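PDB 6GZF: glutathione S-transferase from Natrialba magadii ATCC 43099, which probably catalyses glutathione-dependent transfer reactions as a Xi class glutathione transferase, a class that includes glutathionyl-hydroquinone reductases. Local coordinates for residues Asn39-Asp43 with Arg155-Phe161; Leu71-Leu76 with Thr281-Thr287; Leu117-Arg123 with Val132-Trp138; Val195-Gly199 with Asp208-Ala212. All blocks are in the same frame, centred on the assembly; numbering follows the deposited sequence.

From the N terminus, loop 39-43 pairs with 155-161, at the end of helix 150-159, closing interaction 1. Within that loop begins helix 65-77, whose residues 71-76 pair with 281-287, so interactions 1 and 2 cross along the chain, and they touch where Phe157 packs on Thr73. Interaction 3, joining helix 117-124 to the stretch entering strand 136-139, is nested inside both, and its Leu137 meets Met156 and Val41 of interaction 1. Interaction 4 is a short helical pair in the C-terminal region, nested within interaction 2 alone. Interactions 1 and 3 consolidate the thioredoxin-like part, whereas interaction 2 joins it to the helical part.

Interaction 1: Asn39-Asp43 with Arg155-Phe161; sequences NWVQD and RMFDTEF
Val41 and Glu160 lead a mixed contact, an apolar patch beside a polar one, where the irregular loop 39-43 packs against the C-terminal end of helix 150-159. A branched valine suits its place because its two methyls serve two partners. With CG1 anti to the backbone N (chi1 179°), that methyl reaches Phe161 CZ at 3.6 Å, while Val41 CG2 lies 3.9 Å from Met156 SD. The same sulfur weakly accepts the Val41 N-H, with N and SD 3.6 Å apart, a role open to methionine but not to leucine. Beside it, Trp40 places its ring edge against the aliphatic part of Arg155, CZ3 to CG 3.7 Å, and the arginine continues outward to salt bridges with Asp181 and Glu238. Glu160, just past the helix, bends at chi2 so that OE1 accepts the Asp43 N-H. This bond, 3.0 Å between Asp43 N and Glu160 OE1, is nearly straight (164°), and it uses the anti side of the carboxylate. The contact rests on the mixed sheet, where Val41 and Met156 both touch Leu137 of strand 136-139 and Val41 also meets Val146 of strand 144-147; on the helix side, Phe157 packs on Thr73 of helix 65-77.

Interaction 2: Leu71-Leu76 with Thr281-Thr287; sequences LVTRTL and THGIAET
Val72 and Leu76, one turn apart on helix 65-77, meet Ile284 of the loop that follows helix 271-279 and form the apolar group of this contact. Val72 CG1 lies 4.0 Å from Ile284 CD1, and Leu76 CD2 is 4.2 Å from Ile284 CG1, so the isoleucine's long branch touches both. Threonines make up the second group. Thr75 and Thr287 approach tip to tip, with Thr75 OG1 3.3 Å from Thr287 CG2. Thr287 OG1 sits between the backbone N and the carbonyl carbon (chi1 80°), which turns it to Ile284 O and leaves the methyl facing Thr75. It donates to Ile284 O at 2.7 Å, in the carbonyl plane and on a lone pair, and is also hydrogen-bonded to His68. Backbone contact comes third: Gly283 O lies 3.4 Å from Thr75 CG2. At its positive phi (106°) Gly283 has no side chain to collide with the preceding carbonyl or with that methyl. No hydrogen bond crosses between the segments, so here the thioredoxin-like and helical parts meet by van der Waals packing. Around it, Ile241 of helix 238-247 touches Val72 and Leu76, Phe244 of the same helix touches Ile284, and Leu71 packs on Leu58 and Val60 of strand 56-60.

Interaction 3: Leu117-Arg123 with Val132-Trp138; sequences LRELYVR and VTVPVLW
Tyr121 is hydrogen-bonded to Thr133 in this contact between helix 117-124 and the segment leading into strand 136-139. The phenol OH donates to Thr133 O at 2.7 Å; it approaches at a C=O...O angle of 130° and is tilted 21° from the carbonyl plane, and Thr133 O lies near the plane of the ring at its edge.

Two CH-pi contacts follow. Val132 CA sits over one face of Tyr121, 4.3 Å from the ring centroid. Farther along the helix, Leu120 CD2 covers a face of Trp138, 4.1 Å from the centroid of its six-membered ring; tryptophan suits this place because its broad indole can span from the strand to the helix.

The remaining contacts are apolar, methyls against aliphatic and ring carbons. Val132 holds CG1 anti to its backbone N (chi1 -178°), which turns this methyl to the helix, where it meets both Leu117 CB at 3.7 Å and Tyr121 CE1 at 3.6 Å. Leu117 CD2 reaches Val134 CG1 at 3.9 Å, and Tyr121 CZ lies 3.8 Å from Val136 CG2.

A phenylalanine in place of Tyr121 would probably keep much of the ring packing but leave Thr133 O without this donor, making the loop freer to shift.

The cis peptide before Pro135 is the hallmark cis-proline of thioredoxin-like folds. Val132, Thr133 and Val134 are predicted to bind glutathione. The chemistry thus implies a second-shell role for the tyrosine: a polar grip within an apolar interface probably helps hold the backbone of the predicted glutathione site in shape.

Interaction 4: Val195-Gly199 with Asp208-Ala212; sequences VYRAG and DEAVA
Arg197 reaches across from helix 194-199 to Ala210 and Glu209 of helix 204-224, and its side chain touches the neighbour at both ends. It leaves the backbone with CG anti to N (chi1 176°), which directs the chain over the facing helix. CB lies 4.1 Å from Ala210 CB, and CG comes closer, 3.7 Å from the same methyl. CD and NE continue the extended chain and carry the guanidinium past the alanine. There NH2 settles 3.5 Å from Ala210 CA, while NH1, at the guanidinium edge, meets Glu209 OE1 at 3.3 Å. That last pair is a salt bridge whose hydrogen bond is weak, being long and bent (134°). An alanine in place of Arg197 would probably leave Glu209 without this positive mate and the Ala210 methyl less covered. Deeper in, Ala198 CB meets Ala210 CB at 3.8 Å, and Val211 CG2 closes in on Ala198 CB at 4.1 Å. Small residues suit this position: they let the helix axes approach to 8.3 Å, running roughly antiparallel at 148°. Val211 also packs on Arg312 of the second subunit. Tyr196, next to Arg197, points away from this interface and hydrogen-bonds Tyr254 and Tyr297. The pair is thus an antiparallel helical hairpin of the all-helical GST C-terminal domain, carrying a predicted active-site tyrosine on its far face.

Interaction 1: Asn39-Asp43 with Arg155-Phe161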
# COMPACT_ATOMS: atom_id res chain seq x y z
N ASN A 39 -6.10 -37.21 -0.19
CA ASN A 39 -6.00 -38.38 0.67
C ASN A 39 -5.70 -37.97 2.10
O ASN A 39 -5.12 -36.91 2.35
CB ASN A 39 -4.93 -39.35 0.15
CG ASN A 39 -5.40 -40.17 -1.03
OD1 ASN A 39 -6.22 -41.08 -0.88
ND2 ASN A 39 -4.88 -39.87 -2.21
N TRP A 40 -6.10 -38.81 3.05
CA TRP A 40 -5.90 -38.52 4.46
C TRP A 40 -4.98 -39.54 5.13
O TRP A 40 -5.01 -40.73 4.79
CB TRP A 40 -7.23 -38.49 5.21
CG TRP A 40 -8.05 -37.26 4.97
CD1 TRP A 40 -8.67 -36.90 3.81
CD2 TRP A 40 -8.36 -36.25 5.93
NE1 TRP A 40 -9.34 -35.71 3.99
CE2 TRP A 40 -9.17 -35.29 5.28
CE3 TRP A 40 -8.04 -36.05 7.28
CZ2 TRP A 40 -9.65 -34.16 5.93
CZ3 TRP A 40 -8.52 -34.92 7.92
CH2 TRP A 40 -9.31 -33.99 7.25
N VAL A 41 -4.16 -39.07 6.06
CA VAL A 41 -3.45 -39.97 6.96
C VAL A 41 -4.40 -40.29 8.11
O VAL A 41 -4.83 -39.39 8.83
CB VAL A 41 -2.15 -39.36 7.49
CG1 VAL A 41 -1.47 -40.32 8.46
CG2 VAL A 41 -1.22 -39.00 6.34
N GLN A 42 -4.73 -41.56 8.28
CA GLN A 42 -5.73 -41.96 9.25
C GLN A 42 -5.22 -43.01 10.22
O GLN A 42 -4.74 -44.07 9.82
CB GLN A 42 -6.98 -42.48 8.53
CG GLN A 42 -7.75 -41.42 7.77
CD GLN A 42 -8.53 -40.49 8.69
OE1 GLN A 42 -8.05 -39.42 9.06
NE2 GLN A 42 -9.74 -40.90 9.06
N ASP A 43 -5.32 -42.71 11.52
CA ASP A 43 -4.96 -43.67 12.56
C ASP A 43 -5.96 -44.82 12.56
O ASP A 43 -6.84 -44.89 13.42
CB ASP A 43 -4.91 -42.99 13.93
CG ASP A 43 -4.10 -43.77 14.94
OD1 ASP A 43 -3.90 -44.99 14.74
OD2 ASP A 43 -3.67 -43.17 15.95
N ARG A 155 -5.41 -30.48 10.08
CA ARG A 155 -6.34 -31.32 10.83
C ARG A 155 -5.74 -32.69 11.15
O ARG A 155 -5.81 -33.15 12.30
CB ARG A 155 -7.65 -31.49 10.06
CG ARG A 155 -8.62 -32.47 10.70
CD ARG A 155 -9.04 -32.02 12.09
NE ARG A 155 -9.68 -30.71 12.08
CZ ARG A 155 -10.97 -30.52 11.85
NH1 ARG A 155 -11.48 -29.29 11.85
NH2 ARG A 155 -11.77 -31.55 11.61
N MET A 156 -5.17 -33.34 10.15
CA MET A 156 -4.63 -34.68 10.35
C MET A 156 -3.34 -34.65 11.17
O MET A 156 -3.02 -35.61 11.88
CB MET A 156 -4.40 -35.38 9.01
CG MET A 156 -3.29 -34.80 8.15
SD MET A 156 -3.16 -35.67 6.58
CE MET A 156 -4.56 -35.00 5.68
N PHE A 157 -2.59 -33.55 11.08
CA PHE A 157 -1.46 -33.33 11.97
C PHE A 157 -1.95 -33.27 13.41
O PHE A 157 -1.27 -33.70 14.34
CB PHE A 157 -0.73 -32.02 11.64
CG PHE A 157 0.28 -32.15 10.53
CD1 PHE A 157 0.35 -33.29 9.75
CD2 PHE A 157 1.16 -31.11 10.27
CE1 PHE A 157 1.27 -33.39 8.73
CE2 PHE A 157 2.09 -31.21 9.25
CZ PHE A 157 2.15 -32.35 8.48
N ASP A 158 -3.16 -32.73 13.57
CA ASP A 158 -3.73 -32.44 14.87
C ASP A 158 -4.35 -33.67 15.54
O ASP A 158 -4.19 -33.88 16.74
CB ASP A 158 -4.79 -31.34 14.72
CG ASP A 158 -5.19 -30.73 16.04
OD1 ASP A 158 -4.43 -30.84 17.02
OD2 ASP A 158 -6.28 -30.13 16.10
N THR A 159 -5.04 -34.49 14.76
CA THR A 159 -5.88 -35.54 15.35
C THR A 159 -5.42 -36.97 15.06
O THR A 159 -6.02 -37.92 15.57
CB THR A 159 -7.33 -35.40 14.86
OG1 THR A 159 -7.38 -35.57 13.43
CG2 THR A 159 -7.89 -34.04 15.22
N GLU A 160 -4.37 -37.14 14.26
CA GLU A 160 -4.01 -38.47 13.80
C GLU A 160 -2.59 -38.92 14.18
O GLU A 160 -2.28 -40.11 14.09
CB GLU A 160 -4.17 -38.56 12.28
CG GLU A 160 -5.54 -38.12 11.77
CD GLU A 160 -6.67 -38.96 12.33
OE1 GLU A 160 -6.74 -40.16 11.99
OE2 GLU A 160 -7.48 -38.42 13.11
N PHE A 161 -1.75 -37.99 14.61
CA PHE A 161 -0.36 -38.31 14.94
C PHE A 161 -0.08 -38.26 16.44
O PHE A 161 1.01 -37.86 16.85
CB PHE A 161 0.59 -37.36 14.21
CG PHE A 161 0.70 -37.62 12.73
CD1 PHE A 161 -0.17 -37.02 11.84
CD2 PHE A 161 1.68 -38.47 12.23
CE1 PHE A 161 -0.07 -37.25 10.48
CE2 PHE A 161 1.79 -38.70 10.87
CZ PHE A 161 0.91 -38.09 10.00
O HOH W 1 -3.66 -40.09 16.75

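Interaction 2: Leu71-Leu76 with Thr281-Thr287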
# COMPACT_ATOMS: atom_id res chain seq x y z
N LEU A 71 2.96 -25.59 9.39
CA LEU A 71 4.17 -25.40 10.19
C LEU A 71 3.85 -25.06 11.64
O LEU A 71 4.50 -25.58 12.55
CB LEU A 71 5.04 -24.29 9.58
CG LEU A 71 5.69 -24.61 8.23
CD1 LEU A 71 6.62 -23.48 7.81
CD2 LEU A 71 6.45 -25.93 8.30
N VAL A 72 2.87 -24.19 11.85
CA VAL A 72 2.46 -23.81 13.19
C VAL A 72 1.91 -25.01 13.95
O VAL A 72 2.20 -25.20 15.13
CB VAL A 72 1.40 -22.68 13.16
CG1 VAL A 72 0.83 -22.43 14.55
CG2 VAL A 72 2.00 -21.41 12.59
N THR A 73 1.13 -25.84 13.26
CA THR A 73 0.57 -27.04 13.86
C THR A 73 1.66 -28.06 14.19
O THR A 73 1.67 -28.63 15.28
CB THR A 73 -0.47 -27.70 12.93
OG1 THR A 73 -1.50 -26.76 12.61
CG2 THR A 73 -1.09 -28.92 13.60
N ARG A 74 2.57 -28.27 13.25
CA ARG A 74 3.67 -29.22 13.42
C ARG A 74 4.52 -28.86 14.63
O ARG A 74 4.97 -29.74 15.37
CB ARG A 74 4.54 -29.27 12.17
CG ARG A 74 5.51 -30.45 12.14
CD ARG A 74 6.45 -30.37 10.95
NE ARG A 74 7.51 -29.38 11.14
CZ ARG A 74 8.80 -29.64 10.99
NH1 ARG A 74 9.21 -30.85 10.63
NH2 ARG A 74 9.69 -28.68 11.20
N THR A 75 4.73 -27.56 14.84
CA THR A 75 5.53 -27.09 15.96
C THR A 75 4.77 -27.23 17.28
O THR A 75 5.33 -27.66 18.28
CB THR A 75 5.94 -25.62 15.77
OG1 THR A 75 6.49 -25.44 14.46
CG2 THR A 75 6.96 -25.20 16.82
N LEU A 76 3.49 -26.86 17.26
CA LEU A 76 2.65 -26.95 18.45
C LEU A 76 2.49 -28.39 18.92
O LEU A 76 2.48 -28.66 20.12
CB LEU A 76 1.27 -26.34 18.18
CG LEU A 76 1.19 -24.81 18.18
CD1 LEU A 76 -0.23 -24.35 17.90
CD2 LEU A 76 1.68 -24.25 19.51
N THR A 281 3.24 -17.44 21.74
CA THR A 281 3.02 -18.83 22.12
C THR A 281 4.26 -19.62 21.74
O THR A 281 4.69 -19.58 20.59
CB THR A 281 1.77 -19.42 21.44
OG1 THR A 281 0.65 -18.57 21.66
CG2 THR A 281 1.47 -20.81 21.99
N HIS A 282 4.83 -20.33 22.71
CA HIS A 282 6.14 -20.95 22.56
C HIS A 282 6.26 -21.86 21.34
O HIS A 282 5.49 -22.81 21.19
CB HIS A 282 6.50 -21.73 23.82
CG HIS A 282 7.95 -22.13 23.90
ND1 HIS A 282 8.94 -21.25 24.27
CD2 HIS A 282 8.56 -23.31 23.64
CE1 HIS A 282 10.10 -21.87 24.24
NE2 HIS A 282 9.90 -23.12 23.86
N GLY A 283 7.22 -21.55 20.48
CA GLY A 283 7.47 -22.35 19.29
C GLY A 283 7.00 -21.70 18.01
O GLY A 283 7.58 -21.90 16.94
N ILE A 284 5.93 -20.91 18.11
CA ILE A 284 5.32 -20.28 16.94
C ILE A 284 6.23 -19.24 16.29
O ILE A 284 6.30 -19.14 15.07
CB ILE A 284 3.97 -19.62 17.31
CG1 ILE A 284 2.92 -20.70 17.59
CG2 ILE A 284 3.48 -18.69 16.21
CD1 ILE A 284 1.51 -20.16 17.78
N ALA A 285 6.95 -18.49 17.12
CA ALA A 285 7.81 -17.41 16.65
C ALA A 285 8.86 -17.88 15.64
O ALA A 285 9.19 -17.15 14.70
CB ALA A 285 8.50 -16.73 17.83
N GLU A 286 9.37 -19.09 15.83
CA GLU A 286 10.41 -19.62 14.95
C GLU A 286 9.85 -20.11 13.62
O GLU A 286 10.60 -20.48 12.72
CB GLU A 286 11.17 -20.76 15.64
CG GLU A 286 12.10 -20.30 16.76
CD GLU A 286 11.36 -19.87 18.01
OE1 GLU A 286 10.29 -20.46 18.30
OE2 GLU A 286 11.84 -18.95 18.70
N THR A 287 8.52 -20.12 13.50
CA THR A 287 7.88 -20.53 12.26
C THR A 287 7.53 -19.32 11.40
O THR A 287 6.97 -19.45 10.32
CB THR A 287 6.59 -21.33 12.53
OG1 THR A 287 5.52 -20.43 12.84
CG2 THR A 287 6.80 -22.30 13.68

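Interaction 3: Leu117-Arg123 with Val132-Trp138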
# COMPACT_ATOMS: atom_id res chain seq x y z
N LEU A 117 9.37 -27.76 -7.75
CA LEU A 117 8.28 -28.48 -7.10
C LEU A 117 7.38 -29.18 -8.11
O LEU A 117 6.72 -30.17 -7.78
CB LEU A 117 7.45 -27.52 -6.24
CG LEU A 117 6.57 -28.14 -5.16
CD1 LEU A 117 7.41 -28.65 -4.01
CD2 LEU A 117 5.53 -27.14 -4.67
N ARG A 118 7.36 -28.68 -9.34
CA ARG A 118 6.50 -29.24 -10.38
C ARG A 118 6.95 -30.64 -10.77
O ARG A 118 6.15 -31.45 -11.25
CB ARG A 118 6.47 -28.32 -11.60
CG ARG A 118 7.84 -27.90 -12.12
CD ARG A 118 7.69 -26.80 -13.17
NE ARG A 118 8.95 -26.41 -13.78
CZ ARG A 118 9.44 -26.95 -14.89
NH1 ARG A 118 8.77 -27.91 -15.52
NH2 ARG A 118 10.60 -26.53 -15.38
N GLU A 119 8.23 -30.94 -10.57
CA GLU A 119 8.76 -32.27 -10.84
C GLU A 119 8.15 -33.29 -9.89
O GLU A 119 7.90 -34.44 -10.27
CB GLU A 119 10.29 -32.28 -10.71
CG GLU A 119 11.01 -31.39 -11.71
CD GLU A 119 12.50 -31.35 -11.48
OE1 GLU A 119 13.15 -32.41 -11.58
OE2 GLU A 119 13.03 -30.25 -11.20
N LEU A 120 7.92 -32.87 -8.65
CA LEU A 120 7.35 -33.75 -7.63
C LEU A 120 5.91 -34.12 -7.95
O LEU A 120 5.50 -35.27 -7.76
CB LEU A 120 7.44 -33.08 -6.26
CG LEU A 120 8.82 -33.11 -5.60
CD1 LEU A 120 8.90 -32.09 -4.49
CD2 LEU A 120 9.12 -34.51 -5.07
N TYR A 121 5.14 -33.15 -8.43
CA TYR A 121 3.76 -33.39 -8.85
C TYR A 121 3.72 -34.40 -9.99
O TYR A 121 2.95 -35.37 -9.95
CB TYR A 121 3.10 -32.09 -9.30
CG TYR A 121 2.60 -31.21 -8.17
CD1 TYR A 121 3.48 -30.47 -7.39
CD2 TYR A 121 1.24 -31.11 -7.89
CE1 TYR A 121 3.03 -29.66 -6.36
CE2 TYR A 121 0.78 -30.31 -6.86
CZ TYR A 121 1.67 -29.59 -6.11
OH TYR A 121 1.21 -28.79 -5.09
N VAL A 122 4.54 -34.17 -11.01
CA VAL A 122 4.59 -35.03 -12.19
C VAL A 122 4.93 -36.47 -11.83
O VAL A 122 4.36 -37.41 -12.40
CB VAL A 122 5.62 -34.50 -13.22
CG1 VAL A 122 5.83 -35.49 -14.35
CG2 VAL A 122 5.18 -33.15 -13.77
N ARG A 123 5.84 -36.66 -10.88
CA ARG A 123 6.18 -38.00 -10.42
C ARG A 123 4.99 -38.66 -9.75
O ARG A 123 4.76 -39.86 -9.90
CB ARG A 123 7.37 -37.96 -9.46
CG ARG A 123 7.77 -39.33 -8.94
CD ARG A 123 8.89 -39.24 -7.92
NE ARG A 123 10.19 -39.58 -8.49
CZ ARG A 123 11.01 -38.70 -9.05
NH1 ARG A 123 10.67 -37.42 -9.13
NH2 ARG A 123 12.18 -39.10 -9.54
N VAL A 132 0.83 -25.83 -9.18
CA VAL A 132 1.93 -26.28 -8.33
C VAL A 132 2.06 -25.35 -7.14
O VAL A 132 2.65 -24.27 -7.24
CB VAL A 132 3.26 -26.34 -9.11
CG1 VAL A 132 4.37 -26.86 -8.21
CG2 VAL A 132 3.11 -27.23 -10.34
N THR A 133 1.52 -25.76 -6.00
CA THR A 133 1.46 -24.92 -4.80
C THR A 133 1.97 -25.63 -3.55
O THR A 133 2.23 -26.83 -3.57
CB THR A 133 0.02 -24.45 -4.52
OG1 THR A 133 -0.83 -25.59 -4.30
CG2 THR A 133 -0.53 -23.64 -5.69
N VAL A 134 2.06 -24.88 -2.46
CA VAL A 134 2.41 -25.40 -1.15
C VAL A 134 1.23 -25.17 -0.22
O VAL A 134 0.45 -24.23 -0.43
CB VAL A 134 3.69 -24.73 -0.59
CG1 VAL A 134 4.92 -25.19 -1.35
CG2 VAL A 134 3.56 -23.21 -0.64
N PRO A 135 1.07 -26.01 0.81
CA PRO A 135 1.93 -27.13 1.22
C PRO A 135 1.65 -28.43 0.47
O PRO A 135 0.61 -28.56 -0.19
CB PRO A 135 1.59 -27.29 2.70
CG PRO A 135 0.15 -26.93 2.77
CD PRO A 135 -0.06 -25.83 1.74
N VAL A 136 2.58 -29.37 0.58
CA VAL A 136 2.41 -30.70 0.00
C VAL A 136 2.88 -31.76 0.99
O VAL A 136 4.06 -31.81 1.34
CB VAL A 136 3.19 -30.86 -1.32
CG1 VAL A 136 3.21 -32.32 -1.75
CG2 VAL A 136 2.59 -29.99 -2.41
N LEU A 137 1.95 -32.61 1.44
CA LEU A 137 2.32 -33.72 2.31
C LEU A 137 2.70 -34.92 1.46
O LEU A 137 1.89 -35.41 0.66
CB LEU A 137 1.17 -34.07 3.26
CG LEU A 137 1.48 -35.19 4.27
CD1 LEU A 137 2.60 -34.75 5.21
CD2 LEU A 137 0.24 -35.58 5.04
N TRP A 138 3.93 -35.39 1.62
CA TRP A 138 4.46 -36.44 0.76
C TRP A 138 4.71 -37.74 1.51
O TRP A 138 5.27 -37.74 2.61
CB TRP A 138 5.77 -35.97 0.10
CG TRP A 138 6.29 -36.90 -0.94
CD1 TRP A 138 7.05 -38.02 -0.74
CD2 TRP A 138 6.10 -36.80 -2.36
NE1 TRP A 138 7.34 -38.62 -1.94
CE2 TRP A 138 6.77 -37.89 -2.95
CE3 TRP A 138 5.43 -35.89 -3.19
CZ2 TRP A 138 6.79 -38.09 -4.33
CZ3 TRP A 138 5.45 -36.09 -4.55
CH2 TRP A 138 6.13 -37.19 -5.11

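Interaction 4: Val195-Gly199 with Asp208-Ala212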
# COMPACT_ATOMS: atom_id res chain seq x y z
N VAL A 195 -8.04 -11.16 1.12
CA VAL A 195 -6.90 -10.29 0.86
C VAL A 195 -6.33 -10.50 -0.54
O VAL A 195 -5.89 -9.55 -1.19
CB VAL A 195 -5.79 -10.49 1.90
CG1 VAL A 195 -6.16 -9.82 3.21
CG2 VAL A 195 -5.52 -11.97 2.12
N TYR A 196 -6.34 -11.74 -1.01
CA TYR A 196 -5.84 -12.06 -2.34
C TYR A 196 -6.84 -11.66 -3.42
O TYR A 196 -6.46 -11.30 -4.53
CB TYR A 196 -5.52 -13.56 -2.46
CG TYR A 196 -4.37 -14.00 -1.59
CD1 TYR A 196 -4.57 -14.38 -0.27
CD2 TYR A 196 -3.07 -14.03 -2.08
CE1 TYR A 196 -3.52 -14.78 0.53
CE2 TYR A 196 -2.01 -14.42 -1.29
CZ TYR A 196 -2.24 -14.80 0.02
OH TYR A 196 -1.19 -15.19 0.81
N ARG A 197 -8.12 -11.72 -3.08
CA ARG A 197 -9.17 -11.28 -3.99
C ARG A 197 -9.07 -9.77 -4.20
O ARG A 197 -9.29 -9.27 -5.30
CB ARG A 197 -10.55 -11.66 -3.44
CG ARG A 197 -11.72 -11.16 -4.27
CD ARG A 197 -12.99 -11.93 -3.96
NE ARG A 197 -14.18 -11.32 -4.54
CZ ARG A 197 -15.10 -10.67 -3.85
NH1 ARG A 197 -16.15 -10.14 -4.46
NH2 ARG A 197 -14.98 -10.54 -2.53
N ALA A 198 -8.73 -9.06 -3.13
CA ALA A 198 -8.54 -7.62 -3.20
C ALA A 198 -7.24 -7.27 -3.91
O ALA A 198 -7.18 -6.30 -4.67
CB ALA A 198 -8.55 -7.02 -1.80
N GLY A 199 -6.20 -8.07 -3.68
CA GLY A 199 -4.89 -7.81 -4.23
C GLY A 199 -4.77 -8.06 -5.72
O GLY A 199 -4.18 -7.26 -6.44
N ASP A 208 -13.77 -3.51 -4.31
CA ASP A 208 -14.59 -2.83 -3.31
C ASP A 208 -15.28 -3.81 -2.37
O ASP A 208 -15.28 -3.61 -1.16
CB ASP A 208 -15.64 -1.95 -4.00
CG ASP A 208 -15.02 -0.80 -4.78
OD1 ASP A 208 -13.89 -0.39 -4.44
OD2 ASP A 208 -15.66 -0.32 -5.74
N GLU A 209 -15.85 -4.87 -2.94
CA GLU A 209 -16.52 -5.89 -2.14
C GLU A 209 -15.52 -6.66 -1.28
O GLU A 209 -15.78 -6.94 -0.11
CB GLU A 209 -17.28 -6.86 -3.04
CG GLU A 209 -18.49 -6.25 -3.74
CD GLU A 209 -19.12 -7.20 -4.74
OE1 GLU A 209 -19.01 -8.43 -4.53
OE2 GLU A 209 -19.72 -6.72 -5.72
N ALA A 210 -14.38 -7.00 -1.87
CA ALA A 210 -13.35 -7.77 -1.18
C ALA A 210 -12.80 -7.01 0.02
O ALA A 210 -12.49 -7.61 1.05
CB ALA A 210 -12.22 -8.13 -2.14
N VAL A 211 -12.70 -5.70 -0.11
CA VAL A 211 -12.21 -4.85 0.97
C VAL A 211 -13.29 -4.62 2.02
O VAL A 211 -13.03 -4.69 3.23
CB VAL A 211 -11.70 -3.50 0.44
CG1 VAL A 211 -11.39 -2.55 1.59
CG2 VAL A 211 -10.48 -3.70 -0.43
N ALA A 212 -14.51 -4.35 1.56
CA ALA A 212 -15.64 -4.11 2.45
C ALA A 212 -15.92 -5.32 3.33
O ALA A 212 -16.09 -5.19 4.54
CB ALA A 212 -16.87 -3.73 1.65